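Local coordinates for protein NAD-dependent aldehyde dehydrogenase (Burkholderia multivorans, PDB 5UJU) that probably oxidises aldehydes to carboxylic acids with NAD+ as the electron acceptor, as members of the aldehyde dehydrogenase family do, at residues Ala26-Arg31 with Ala526-Phe531; Ser35-Met40 with Ala160-Leu165; Asp69-Gly74 with Asp98-Ala103. All coordinates share one frame; numbering follows the deposited sequence.

Contact 1 of 3, residues Ala26-Arg31 with Ala526-Phe531; sequences AAIESR and AAFSDF. With EDO (1,2-ethanediol), chain G.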
loop_
_atom_site.group_PDB
_atom_site.type_symbol
_atom_site.label_atom_id
_atom_site.label_comp_id
_atom_site.label_asym_id
_atom_site.label_seq_id
_atom_site.Cartn_x
_atom_site.Cartn_y
_atom_site.Cartn_z
ATOM N N ALA A 26 -4.895 12.831 -17.300
ATOM C CA ALA A 26 -5.091 14.251 -17.016
ATOM C C ALA A 26 -6.267 14.472 -16.072
ATOM O O ALA A 26 -6.229 15.385 -15.234
ATOM C CB ALA A 26 -5.302 15.031 -18.315
ATOM N N ALA A 27 -7.308 13.640 -16.181
ATOM C CA ALA A 27 -8.497 13.811 -15.351
ATOM C C ALA A 27 -8.210 13.516 -13.882
ATOM O O ALA A 27 -8.647 14.269 -13.003
ATOM C CB ALA A 27 -9.630 12.919 -15.864
ATOM N N ILE A 28 -7.480 12.432 -13.587
ATOM C CA ILE A 28 -7.235 12.087 -12.189
ATOM C C ILE A 28 -6.370 13.130 -11.494
ATOM O O ILE A 28 -6.473 13.298 -10.269
ATOM C CB ILE A 28 -6.600 10.687 -12.043
ATOM C CG1 ILE A 28 -5.222 10.634 -12.712
ATOM C CG2 ILE A 28 -7.527 9.617 -12.588
ATOM C CD1 ILE A 28 -4.518 9.269 -12.561
ATOM N N GLU A 29 -5.565 13.883 -12.246
ATOM C CA GLU A 29 -4.723 14.911 -11.645
ATOM C C GLU A 29 -5.439 16.249 -11.457
ATOM O O GLU A 29 -5.235 16.917 -10.436
ATOM C CB GLU A 29 -3.474 15.126 -12.495
ATOM C CG GLU A 29 -2.484 16.068 -11.860
ATOM C CD GLU A 29 -1.116 15.972 -12.497
ATOM O OE1 GLU A 29 -1.022 15.438 -13.624
ATOM O OE2 GLU A 29 -0.135 16.422 -11.868
ATOM N N SER A 30 -6.272 16.667 -12.413
ATOM C CA SER A 30 -6.953 17.958 -12.305
ATOM C C SER A 30 -8.242 17.873 -11.490
ATOM O O SER A 30 -8.588 18.825 -10.779
ATOM C CB SER A 30 -7.254 18.510 -13.698
ATOM O OG SER A 30 -8.274 17.752 -14.311
ATOM N N ARG A 31 -8.971 16.761 -11.615
ATOM C CA ARG A 31 -10.136 16.429 -10.786
ATOM C C ARG A 31 -11.346 17.333 -11.051
ATOM O O ARG A 31 -12.213 17.485 -10.186
ATOM C CB ARG A 31 -9.765 16.419 -9.294
ATOM C CG ARG A 31 -8.605 15.445 -8.982
ATOM C CD ARG A 31 -8.525 15.006 -7.511
ATOM N NE ARG A 31 -9.534 14.001 -7.165
ATOM C CZ ARG A 31 -9.450 12.700 -7.460
ATOM N NH1 ARG A 31 -8.402 12.212 -8.126
ATOM N NH2 ARG A 31 -10.423 11.876 -7.089
ATOM N N ALA A 526 -18.555 11.263 -8.303
ATOM C CA ALA A 526 -18.087 11.203 -9.681
ATOM C C ALA A 526 -16.661 10.679 -9.708
ATOM O O ALA A 526 -15.801 11.167 -8.961
ATOM C CB ALA A 526 -18.157 12.576 -10.351
ATOM N N ALA A 527 -16.421 9.670 -10.549
ATOM C CA ALA A 527 -15.054 9.237 -10.819
ATOM C C ALA A 527 -14.219 10.419 -11.312
ATOM O O ALA A 527 -14.751 11.387 -11.869
ATOM C CB ALA A 527 -15.040 8.113 -11.881
ATOM N N PHE A 528 -12.904 10.342 -11.091
ATOM C CA PHE A 528 -11.910 11.333 -11.513
ATOM C C PHE A 528 -12.053 12.656 -10.765
ATOM O O PHE A 528 -11.495 13.672 -11.201
ATOM C CB PHE A 528 -11.951 11.612 -13.024
ATOM C CG PHE A 528 -11.926 10.368 -13.876
ATOM C CD1 PHE A 528 -10.748 9.662 -14.069
ATOM C CD2 PHE A 528 -13.090 9.913 -14.487
ATOM C CE1 PHE A 528 -10.727 8.524 -14.858
ATOM C CE2 PHE A 528 -13.084 8.773 -15.262
ATOM C CZ PHE A 528 -11.898 8.079 -15.456
ATOM N N SER A 529 -12.831 12.693 -9.688
ATOM C CA SER A 529 -12.904 13.900 -8.874
ATOM C C SER A 529 -13.150 13.541 -7.407
ATOM O O SER A 529 -12.404 13.984 -6.525
ATOM C CB SER A 529 -13.987 14.841 -9.408
ATOM O OG SER A 529 -14.035 16.055 -8.665
ATOM N N ASP A 530 -14.157 12.703 -7.139
ATOM C CA ASP A 530 -14.535 12.349 -5.774
ATOM C C ASP A 530 -13.879 11.030 -5.375
ATOM O O ASP A 530 -14.131 9.993 -5.997
ATOM C CB ASP A 530 -16.055 12.247 -5.645
ATOM C CG ASP A 530 -16.767 13.527 -6.076
ATOM O OD1 ASP A 530 -16.287 14.633 -5.739
ATOM O OD2 ASP A 530 -17.802 13.426 -6.764
ATOM N N PHE A 531 -13.056 11.071 -4.327
ATOM C CA PHE A 531 -12.586 9.846 -3.697
ATOM C C PHE A 531 -13.748 9.187 -2.971
ATOM O O PHE A 531 -14.394 9.813 -2.120
ATOM C CB PHE A 531 -11.458 10.144 -2.712
ATOM C CG PHE A 531 -10.233 10.733 -3.351
ATOM C CD1 PHE A 531 -9.362 9.932 -4.079
ATOM C CD2 PHE A 531 -9.955 12.092 -3.222
ATOM C CE1 PHE A 531 -8.236 10.472 -4.671
ATOM C CE2 PHE A 531 -8.834 12.640 -3.806
ATOM C CZ PHE A 531 -7.970 11.828 -4.534
HETATM C C1 EDO G . -21.221 15.126 -7.847
HETATM O O1 EDO G . -21.241 13.722 -7.594
HETATM C C2 EDO G . -19.789 15.649 -7.894
HETATM O O2 EDO G . -19.140 15.543 -6.614
#

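Contact 2 of 3, residues Ser35-Met40 with Ala160-Leu165; sequences SPFAEM and AQDRAL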
loop_
_atom_site.group_PDB
_atom_site.type_symbol
_atom_site.label_atom_id
_atom_site.label_comp_id
_atom_site.label_asym_id
_atom_site.label_seq_id
_atom_site.Cartn_x
_atom_site.Cartn_y
_atom_site.Cartn_z
ATOM N N SER A 35 -15.856 12.169 -18.161
ATOM C CA SER A 35 -16.297 10.787 -18.319
ATOM C C SER A 35 -16.318 10.417 -19.793
ATOM O O SER A 35 -16.981 11.095 -20.586
ATOM C CB SER A 35 -17.689 10.561 -17.731
ATOM O OG SER A 35 -18.153 9.263 -18.082
ATOM N N PRO A 36 -15.628 9.346 -20.202
ATOM C CA PRO A 36 -15.693 8.924 -21.606
ATOM C C PRO A 36 -16.914 8.085 -21.926
ATOM O O PRO A 36 -17.116 7.741 -23.101
ATOM C CB PRO A 36 -14.415 8.094 -21.772
ATOM C CG PRO A 36 -14.264 7.445 -20.429
ATOM C CD PRO A 36 -14.754 8.464 -19.407
ATOM N N PHE A 37 -17.720 7.729 -20.927
ATOM C CA PHE A 37 -18.859 6.842 -21.121
ATOM C C PHE A 37 -20.134 7.636 -20.864
ATOM O O PHE A 37 -20.338 8.152 -19.760
ATOM C CB PHE A 37 -18.748 5.622 -20.205
ATOM C CG PHE A 37 -17.453 4.831 -20.390
ATOM C CD1 PHE A 37 -17.156 4.217 -21.600
ATOM C CD2 PHE A 37 -16.548 4.699 -19.339
ATOM C CE1 PHE A 37 -15.968 3.491 -21.773
ATOM C CE2 PHE A 37 -15.359 3.974 -19.493
ATOM C CZ PHE A 37 -15.067 3.368 -20.709
ATOM N N ALA A 38 -20.969 7.757 -21.893
ATOM C CA ALA A 38 -22.178 8.566 -21.802
ATOM C C ALA A 38 -23.141 7.968 -20.788
ATOM O O ALA A 38 -23.594 6.829 -20.944
ATOM C CB ALA A 38 -22.845 8.678 -23.170
ATOM N N GLU A 39 -23.455 8.737 -19.742
ATOM C CA GLU A 39 -24.321 8.224 -18.692
ATOM C C GLU A 39 -25.793 8.226 -19.093
ATOM O O GLU A 39 -26.586 7.512 -18.467
ATOM C CB GLU A 39 -24.128 9.033 -17.408
ATOM C CG GLU A 39 -24.588 10.460 -17.534
ATOM C CD GLU A 39 -24.544 11.196 -16.209
ATOM O OE1 GLU A 39 -23.955 10.670 -15.239
ATOM O OE2 GLU A 39 -25.139 12.284 -16.132
ATOM N N MET A 40 -26.181 9.004 -20.108
ATOM C CA MET A 40 -27.598 8.894 -20.448
ATOM C C MET A 40 -27.826 7.760 -21.446
ATOM O O MET A 40 -27.051 7.608 -22.398
ATOM C CB MET A 40 -28.126 10.194 -21.035
ATOM C CG MET A 40 -28.068 11.366 -20.063
ATOM S SD MET A 40 -28.948 11.048 -18.518
ATOM C CE MET A 40 -30.636 10.844 -19.098
ATOM N N ALA A 160 -19.941 2.721 -13.396
ATOM C CA ALA A 160 -19.024 1.657 -12.997
ATOM C C ALA A 160 -17.848 1.583 -13.952
ATOM O O ALA A 160 -16.700 1.400 -13.523
ATOM C CB ALA A 160 -19.741 0.307 -12.946
ATOM N N GLN A 161 -18.125 1.731 -15.251
ATOM C CA GLN A 161 -17.063 1.760 -16.247
ATOM C C GLN A 161 -16.131 2.951 -16.025
ATOM O O GLN A 161 -14.910 2.821 -16.166
ATOM C CB GLN A 161 -17.693 1.771 -17.641
ATOM C CG GLN A 161 -18.487 0.492 -17.931
ATOM C CD GLN A 161 -19.674 0.718 -18.831
ATOM O OE1 GLN A 161 -19.812 1.777 -19.444
ATOM N NE2 GLN A 161 -20.543 -0.286 -18.927
ATOM N N ASP A 162 -16.688 4.105 -15.634
ATOM C CA ASP A 162 -15.860 5.236 -15.204
ATOM C C ASP A 162 -14.889 4.831 -14.094
ATOM O O ASP A 162 -13.692 5.132 -14.151
ATOM C CB ASP A 162 -16.742 6.390 -14.713
ATOM C CG ASP A 162 -17.421 7.152 -15.832
ATOM O OD1 ASP A 162 -16.951 7.090 -16.987
ATOM O OD2 ASP A 162 -18.441 7.824 -15.539
ATOM N N ARG A 163 -15.402 4.171 -13.055
ATOM C CA ARG A 163 -14.566 3.804 -11.911
ATOM C C ARG A 163 -13.540 2.746 -12.293
ATOM O O ARG A 163 -12.428 2.725 -11.751
ATOM C CB ARG A 163 -15.440 3.317 -10.746
ATOM C CG ARG A 163 -16.223 4.430 -10.009
ATOM C CD ARG A 163 -15.284 5.355 -9.226
ATOM N NE ARG A 163 -16.000 6.434 -8.528
ATOM C CZ ARG A 163 -15.422 7.347 -7.743
ATOM N NH1 ARG A 163 -14.103 7.342 -7.550
ATOM N NH2 ARG A 163 -16.163 8.284 -7.149
ATOM N N ALA A 164 -13.912 1.825 -13.184
ATOM C CA ALA A 164 -12.930 0.881 -13.713
ATOM C C ALA A 164 -11.824 1.619 -14.459
ATOM O O ALA A 164 -10.636 1.387 -14.223
ATOM C CB ALA A 164 -13.622 -0.139 -14.621
ATOM N N LEU A 165 -12.205 2.561 -15.327
ATOM C CA LEU A 165 -11.217 3.301 -16.105
ATOM C C LEU A 165 -10.321 4.139 -15.202
ATOM O O LEU A 165 -9.110 4.256 -15.438
ATOM C CB LEU A 165 -11.933 4.205 -17.109
ATOM C CG LEU A 165 -10.976 5.012 -17.998
ATOM C CD1 LEU A 165 -10.421 4.144 -19.075
ATOM C CD2 LEU A 165 -11.642 6.222 -18.599
HETATM O O HOH W 1 -20.555 8.115 -16.864
#

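Contact 3 of 3, residues Asp69-Gly74 with Asp98-Ala103; sequences DQPASG and DALIAA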
loop_
_atom_site.group_PDB
_atom_site.type_symbol
_atom_site.label_atom_id
_atom_site.label_comp_id
_atom_site.label_asym_id
_atom_site.label_seq_id
_atom_site.Cartn_x
_atom_site.Cartn_y
_atom_site.Cartn_z
ATOM N N ASP A 69 -16.347 -21.260 -20.969
ATOM C CA ASP A 69 -15.445 -22.369 -21.260
ATOM C C ASP A 69 -14.284 -22.464 -20.264
ATOM O O ASP A 69 -13.165 -22.831 -20.637
ATOM C CB ASP A 69 -14.919 -22.290 -22.691
ATOM C CG ASP A 69 -14.113 -21.035 -22.959
ATOM O OD1 ASP A 69 -14.059 -20.140 -22.086
ATOM O OD2 ASP A 69 -13.489 -20.970 -24.041
ATOM N N GLN A 70 -14.526 -22.137 -19.001
ATOM C CA GLN A 70 -13.569 -22.302 -17.915
ATOM C C GLN A 70 -13.714 -23.699 -17.319
ATOM O O GLN A 70 -14.716 -24.378 -17.558
ATOM C CB GLN A 70 -13.803 -21.231 -16.830
ATOM C CG GLN A 70 -15.106 -21.385 -16.093
ATOM C CD GLN A 70 -15.358 -20.285 -15.052
ATOM O OE1 GLN A 70 -15.003 -19.123 -15.254
ATOM N NE2 GLN A 70 -16.013 -20.655 -13.953
ATOM N N PRO A 71 -12.729 -24.171 -16.549
ATOM C CA PRO A 71 -12.833 -25.520 -15.966
ATOM C C PRO A 71 -14.069 -25.644 -15.090
ATOM O O PRO A 71 -14.431 -24.713 -14.371
ATOM C CB PRO A 71 -11.546 -25.659 -15.145
ATOM C CG PRO A 71 -10.612 -24.661 -15.709
ATOM C CD PRO A 71 -11.462 -23.515 -16.183
ATOM N N ALA A 72 -14.783 -26.756 -15.238
ATOM C CA ALA A 72 -16.048 -26.898 -14.535
ATOM C C ALA A 72 -16.296 -28.355 -14.187
ATOM O O ALA A 72 -15.749 -29.268 -14.812
ATOM C CB ALA A 72 -17.207 -26.351 -15.367
ATOM N N SER A 73 -17.143 -28.564 -13.184
ATOM C CA SER A 73 -17.424 -29.902 -12.681
ATOM C C SER A 73 -18.561 -30.593 -13.421
ATOM O O SER A 73 -18.793 -31.784 -13.191
ATOM C CB SER A 73 -17.762 -29.840 -11.194
ATOM O OG SER A 73 -18.958 -29.097 -11.005
ATOM N N GLY A 74 -19.278 -29.879 -14.289
ATOM C CA GLY A 74 -20.479 -30.384 -14.908
ATOM C C GLY A 74 -21.750 -30.081 -14.142
ATOM O O GLY A 74 -22.839 -30.114 -14.726
ATOM N N ASP A 98 -10.210 -24.761 -6.154
ATOM C CA ASP A 98 -9.028 -25.494 -6.590
ATOM C C ASP A 98 -8.831 -25.420 -8.100
ATOM O O ASP A 98 -7.753 -25.052 -8.583
ATOM C CB ASP A 98 -9.172 -26.944 -6.152
ATOM C CG ASP A 98 -7.965 -27.442 -5.440
ATOM O OD1 ASP A 98 -6.989 -27.791 -6.131
ATOM O OD2 ASP A 98 -7.988 -27.458 -4.190
ATOM N N ALA A 99 -9.866 -25.779 -8.860
ATOM C CA ALA A 99 -9.759 -25.782 -10.318
ATOM C C ALA A 99 -9.499 -24.382 -10.865
ATOM O O ALA A 99 -8.715 -24.213 -11.803
ATOM C CB ALA A 99 -11.026 -26.370 -10.936
ATOM N N LEU A 100 -10.143 -23.360 -10.295
ATOM C CA LEU A 100 -9.968 -22.020 -10.847
ATOM C C LEU A 100 -8.611 -21.449 -10.470
ATOM O O LEU A 100 -8.002 -20.719 -11.254
ATOM C CB LEU A 100 -11.095 -21.094 -10.390
ATOM C CG LEU A 100 -12.509 -21.441 -10.851
ATOM C CD1 LEU A 100 -13.469 -20.321 -10.409
ATOM C CD2 LEU A 100 -12.585 -21.628 -12.365
ATOM N N ILE A 101 -8.120 -21.758 -9.270
ATOM C CA ILE A 101 -6.763 -21.349 -8.921
ATOM C C ILE A 101 -5.748 -21.984 -9.875
ATOM O O ILE A 101 -4.802 -21.320 -10.327
ATOM C CB ILE A 101 -6.457 -21.698 -7.457
ATOM C CG1 ILE A 101 -7.167 -20.716 -6.514
ATOM C CG2 ILE A 101 -4.946 -21.723 -7.213
ATOM C CD1 ILE A 101 -7.041 -21.092 -5.063
ATOM N N ALA A 102 -5.922 -23.269 -10.199
ATOM C CA ALA A 102 -4.988 -23.903 -11.151
ATOM C C ALA A 102 -5.095 -23.262 -12.532
ATOM O O ALA A 102 -4.077 -23.019 -13.196
ATOM C CB ALA A 102 -5.232 -25.411 -11.245
ATOM N N ALA A 103 -6.318 -22.976 -12.982
ATOM C CA ALA A 103 -6.479 -22.387 -14.312
ATOM C C ALA A 103 -5.879 -20.982 -14.378
ATOM O O ALA A 103 -5.251 -20.612 -15.381
ATOM C CB ALA A 103 -7.953 -22.384 -14.713
#

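Contact 1 of 3, residues Ala26-Arg31 with Ala526-Phe531
Arg-31, the first residue past helix 18-30, adopts a left-handed backbone conformation and lies against the loop 526-531, its CA 4.2 Å from that of Ser-529 and making a CA-H...O contact with Phe-528 O. The same residue carries the polar part of the contact. Its chain bends at chi3 (77°) and lays the guanidinium flat on the Phe-531 ring, planes 4° apart and centres 3.8 Å apart, a stacked cation-pi pair; Phe-528 C and Ser-529 N lie over the opposite face. Ser-529 O is gripped twice, by Arg-31 NE at 2.9 Å from above the carbonyl plane and more weakly by NH2. NH1 turns back to a lone pair of Ile-28 O at 3.1 Å. With its N still bonded to Ala-27 O and its phi positive, Arg-31 ends the helix and turns the chain onto loop 526-531. In return, Ser-529 OG donates to Arg-31 O over 2.8 Å. The site belongs to the dimer interface: Tyr-200 of the second subunit also bonds Ser-529 O, and Lys-198 of that subunit bonds Ser-529 OG and forms a salt bridge with Asp-530, whose OD2 also meets a 1,2-ethanediol, probably from the crystallisation liquor. The apolar part of the contact is the Phe-528 ring. Ile-28 CG2 meets its edge at CD1, 3.5 Å away, while Ala-27 CB approaches CD1 obliquely at 3.9 Å. Trp-34 packs edge-to-face with the ring.

Contact 2 of 3, residues Ser35-Met40 with Ala160-Leu165
Ser-35 and Asp-162 form the polar half of this contact. The Ser-35 hydroxyl swings to the side of CB opposite the backbone N (chi1 171°), where it faces the carboxylate, and OG lies 2.7 Å from Asp-162 OD1, within hydrogen-bonding distance, although other acceptors close by leave the destination of its proton unsettled. A water completes the polar link by donating both to Phe-37 O and to Asp-162 OD2. The hydroxyl lies close to both carboxylate oxygens, and the water meets OD2 as well, which may restrict the group's rotation. Glu-39 extends the loop's reach to Lys-186 of the second subunit by a salt bridge.

The aromatic contacts centre on Phe-37. Gln-161 CB sits over one ring face in a CH-pi contact, 4.0 Å from the centroid, while the neighbouring Pro-36 places CG over the rim of the opposite face. The ring's edge meets the aspartate, CD2 lying 3.4 Å from Asp-162 OD1, with ring and carboxylate planes turned 29° from each other. Farther along the edge, CE2 rests 4.2 Å from Leu-165 CB. The Gln-161 amide stands nearly perpendicular to the ring and finds its polar partners in Asn-131 and Ser-134.

Purely apolar packing is supplied by Pro-36 and Leu-165: the ring carbon CG meets the CD2 methyl end-on, and their distance of 3.4 Å is tighter than usual for two carbons.

This is loop-on-helix packing, the N-terminal loop 35-40, between helices 18-30 and 43-46, laid against helix 158-175 of the aldehyde dehydrogenase fold. On that helix, Leu-165 packs on Leu-124 and Leu-127 of helix 97-132, and Ala-160 on Thr-218 and Tyr-222 of helix 217-230.

Contact 3 of 3, residues Asp69-Gly74 with Asp98-Ala103
Gln-70 leaves the backbone with CG between N and the carbonyl carbon (chi1 67°) and then runs out extended (chi2 -178°), a course that carries its amide across the end of Leu-100. On the helix, Leu-100 has CG beside its backbone N (chi1 -64°), and its CD2 methyl comes up to Gln-70 NE2 at 3.9 Å. This is van der Waals contact, the two side chains crossing at a slant; the amide's hydrogen bonding is directed past the leucine, chiefly to Leu-270 O and more weakly to Ser-95.

Pro-71 contributes the largest share of the buried surface. Its ring lies against the side of the first turns of helix 97-132, where Ala-99 and Ala-103, four residues apart, present their methyl groups toward the loop. Pro-71 CG rests on Ala-103 CB at 3.6 Å, CB is 4.3 Å from Ala-99 CB, and CD approaches Leu-100 CD2 at 4.4 Å. The small alanines let the proline ring come close, and no hydrogen bond spans the two segments.

Polar groups of the loop are held from other directions: Pro-71 O accepts a bond from Ser-95, and Asp-69 forms salt bridges with Arg-255 and Arg-259 of helix 245-260. Both Gln-70 and Leu-100 also touch Thr-269 of strand 268-270, part of an alpha/beta sheet. The contact is loop-on-helix packing at the periphery of what is probably the Rossmann-like NAD-binding domain of aldehyde dehydrogenases.

Contacts 1 and 2 adjoin, their centres 12 Å apart: Arg-163 of contact 2 probably hydrogen-bonds Asp-530 O of contact 1, and Leu-165 packs on Phe-528. Helix 158-175 serves both, as the second segment of contact 2 and as a surface touched by Ile-28 and Phe-528 of contact 1. Contact 3 is remote, its centre 31 Å from that of contact 2 and 38 Å from that of contact 1, yet helix 97-132 spans the gap, beginning at contact 3 and meeting Leu-165 near its far end. Along the chain the three are nested, contact 3 within contact 2 within contact 1; contact 1, the outermost, joins the N-terminal region to the late loop 526-531 at the dimer interface.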